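Local atomic coordinates of aminoglycoside 3'-phosphotransferase AphA1-IAB (Acinetobacter baumannii, PDB entry 4FEW), a protein that phosphorylates kanamycin and related aminoglycosides at the 3'-hydroxyl with ATP as phosphate donor, conferring resistance to these antibiotics. Residues 82-87 / 98-103. Residues are numbered along the deposited sequence; the frame is centred on the assembly and turned at random.
Sequences LPTIKH and LTTAIP. With PP2 (1-tert-butyl-3-(4-chloro-phenyl)-1H-pyrazolo[3,4-D]pyrimidin-4-ylamine), chain H.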
loop_
_atom_site.group_PDB
_atom_site.type_symbol
_atom_site.label_atom_id
_atom_site.label_comp_id
_atom_site.label_asym_id
_atom_site.label_seq_id
_atom_site.Cartn_x
_atom_site.Cartn_y
_atom_site.Cartn_z
ATOM N N LEU A 82 -3.681 3.076 -11.286
ATOM C CA LEU A 82 -2.479 3.127 -10.463
ATOM C C LEU A 82 -1.534 4.127 -11.076
ATOM O O LEU A 82 -1.690 4.486 -12.232
ATOM C CB LEU A 82 -1.761 1.770 -10.476
ATOM C CG LEU A 82 -2.436 0.504 -9.962
ATOM C CD1 LEU A 82 -1.396 -0.569 -9.726
ATOM C CD2 LEU A 82 -3.141 0.791 -8.699
ATOM N N PRO A 83 -0.516 4.553 -10.322
ATOM C CA PRO A 83 0.528 5.339 -10.985
ATOM C C PRO A 83 1.190 4.544 -12.125
ATOM O O PRO A 83 1.247 3.315 -12.061
ATOM C CB PRO A 83 1.522 5.598 -9.850
ATOM C CG PRO A 83 0.668 5.573 -8.608
ATOM C CD PRO A 83 -0.286 4.437 -8.873
ATOM N N THR A 84 1.665 5.234 -13.159
ATOM C CA THR A 84 2.352 4.569 -14.267
ATOM C C THR A 84 3.866 4.578 -14.059
ATOM O O THR A 84 4.443 5.606 -13.693
ATOM C CB THR A 84 2.020 5.247 -15.607
ATOM O OG1 THR A 84 0.613 5.126 -15.858
ATOM C CG2 THR A 84 2.797 4.602 -16.744
ATOM N N ILE A 85 4.502 3.428 -14.260
ATOM C CA ILE A 85 5.955 3.337 -14.150
ATOM C C ILE A 85 6.620 4.050 -15.314
ATOM O O ILE A 85 6.358 3.747 -16.472
ATOM C CB ILE A 85 6.416 1.880 -14.115
ATOM C CG1 ILE A 85 5.715 1.146 -12.969
ATOM C CG2 ILE A 85 7.930 1.807 -13.954
ATOM C CD1 ILE A 85 5.712 -0.369 -13.114
ATOM N N LYS A 86 7.461 5.025 -15.015
ATOM C CA LYS A 86 8.207 5.700 -16.067
ATOM C C LYS A 86 9.567 5.042 -16.257
ATOM O O LYS A 86 10.078 4.958 -17.377
ATOM C CB LYS A 86 8.401 7.187 -15.747
ATOM C CG LYS A 86 7.535 8.127 -16.559
ATOM C CD LYS A 86 8.211 9.491 -16.707
ATOM C CE LYS A 86 7.774 10.189 -17.993
ATOM N NZ LYS A 86 6.287 10.262 -18.106
ATOM N N HIS A 87 10.147 4.576 -15.153
ATOM C CA HIS A 87 11.513 4.084 -15.162
ATOM C C HIS A 87 11.811 3.422 -13.827
ATOM O O HIS A 87 11.368 3.892 -12.781
ATOM C CB HIS A 87 12.467 5.259 -15.392
ATOM C CG HIS A 87 13.752 4.881 -16.052
ATOM N ND1 HIS A 87 14.292 5.605 -17.095
ATOM C CD2 HIS A 87 14.615 3.866 -15.812
ATOM C CE1 HIS A 87 15.426 5.046 -17.476
ATOM N NE2 HIS A 87 15.644 3.987 -16.715
ATOM N N LEU A 98 10.626 5.428 -10.556
ATOM C CA LEU A 98 10.051 6.702 -10.996
ATOM C C LEU A 98 8.650 6.473 -11.542
ATOM O O LEU A 98 8.471 5.735 -12.512
ATOM C CB LEU A 98 10.927 7.333 -12.086
ATOM C CG LEU A 98 10.533 8.701 -12.659
ATOM C CD1 LEU A 98 10.668 9.814 -11.625
ATOM C CD2 LEU A 98 11.357 9.028 -13.902
ATOM N N THR A 99 7.657 7.103 -10.927
ATOM C CA THR A 99 6.276 6.924 -11.358
ATOM C C THR A 99 5.601 8.260 -11.634
ATOM O O THR A 99 6.035 9.285 -11.125
ATOM C CB THR A 99 5.455 6.159 -10.311
ATOM O OG1 THR A 99 5.439 6.894 -9.078
ATOM C CG2 THR A 99 6.071 4.789 -10.068
ATOM N N THR A 100 4.544 8.245 -12.447
ATOM C CA THR A 100 3.712 9.436 -12.631
ATOM C C THR A 100 2.768 9.579 -11.450
ATOM O O THR A 100 2.214 8.593 -10.968
ATOM C CB THR A 100 2.864 9.394 -13.924
ATOM O OG1 THR A 100 1.864 8.371 -13.813
ATOM C CG2 THR A 100 3.741 9.157 -15.156
ATOM N N ALA A 101 2.593 10.809 -10.982
ATOM C CA ALA A 101 1.721 11.060 -9.845
ATOM C C ALA A 101 0.270 10.921 -10.271
ATOM O O ALA A 101 -0.085 11.193 -11.414
ATOM C CB ALA A 101 1.982 12.459 -9.251
ATOM N N ILE A 102 -0.563 10.462 -9.350
ATOM C CA ILE A 102 -1.992 10.569 -9.522
ATOM C C ILE A 102 -2.410 11.903 -8.918
ATOM O O ILE A 102 -2.284 12.109 -7.714
ATOM C CB ILE A 102 -2.708 9.427 -8.815
ATOM C CG1 ILE A 102 -2.254 8.090 -9.401
ATOM C CG2 ILE A 102 -4.213 9.588 -8.950
ATOM C CD1 ILE A 102 -2.932 6.912 -8.765
ATOM N N PRO A 103 -2.885 12.825 -9.758
ATOM C CA PRO A 103 -3.248 14.160 -9.267
ATOM C C PRO A 103 -4.368 14.114 -8.232
ATOM O O PRO A 103 -5.248 13.264 -8.317
ATOM C CB PRO A 103 -3.697 14.903 -10.534
ATOM C CG PRO A 103 -4.038 13.832 -11.522
ATOM C CD PRO A 103 -3.184 12.638 -11.190
HETATM C C1 PP2 H . 2.394 8.849 -4.875
HETATM N N2 PP2 H . 2.440 8.177 -6.037
HETATM C C3 PP2 H . 1.656 8.525 -7.032
HETATM N N4 PP2 H . 0.804 9.527 -6.914
HETATM C C5 PP2 H . 0.693 10.236 -5.787
HETATM C C6 PP2 H . 1.509 9.907 -4.702
HETATM C C8 PP2 H . 1.756 10.337 -3.387
HETATM N N9 PP2 H . 2.709 9.551 -2.886
HETATM N N10 PP2 H . 3.064 8.719 -3.727
HETATM C C11 PP2 H . 1.166 11.378 -2.673
HETATM C C12 PP2 H . 0.179 12.200 -3.193
HETATM C C13 PP2 H . -0.372 13.229 -2.451
HETATM C C14 PP2 H . 0.076 13.450 -1.158
HETATM C C15 PP2 H . 1.070 12.642 -0.619
HETATM C C16 PP2 H . 1.616 11.612 -1.377
HETATM C C22 PP2 H . 4.103 7.690 -3.456
HETATM C C23 PP2 H . 5.299 7.930 -4.367
HETATM C C24 PP2 H . 4.492 7.822 -1.985
HETATM C C25 PP2 H . 3.511 6.292 -3.700
HETATM N N25 PP2 H . -0.195 11.222 -5.783
HETATM CL CL PP2 H . -0.614 14.731 -0.228
#
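Thr84, Lys86 and His87 bond to Leu98 and Thr100 through the backbone, where strands 85-87 and 98-100 run antiparallel. Thr100 N donates to Thr84 O at 2.9 Å, and Leu98 N to His87 O. Lys86 and His87 both face Leu98, a classic beta bulge: Leu98 O takes a 2.8 Å bond from Lys86 N and a weak one from His87 N.

One side chain joins in. Thr100 OG1 sits between its backbone N and carbonyl carbon (chi1 68°), where it accepts from Thr84 N at 3.2 Å. The two threonine side chains lie side by side, pointing the same way.

Apolar contact centres on Pro83. Its CD meets Ile102 CD1 at 3.6 Å. At the bulge, Lys86 CB rests on Leu98 CD2. Separately, Pro83 CB sits 3.3 Å off the end of the Thr100 carbonyl, whose buried oxygen has no hydrogen-bond partner.

The ligand PP2 is held by Ile102, whose N donates to PP2 N4 (2.9 Å) and whose O accepts from PP2 N25. This pattern is characteristic of the hinge of a kinase-like nucleotide pocket. Pro83 CG touches the pyrimidine at C3 (3.5 Å).

The pair belongs to the hairpin of strands 85-91 and 94-100, with strand 85-91 at the sheet edge. Strand 53-59 flanks strand 94-100. Leu73 of helix 61-76 packs on Pro83, Ile85 and Thr99, while Ile213 of strand 211-215 touches Ile102.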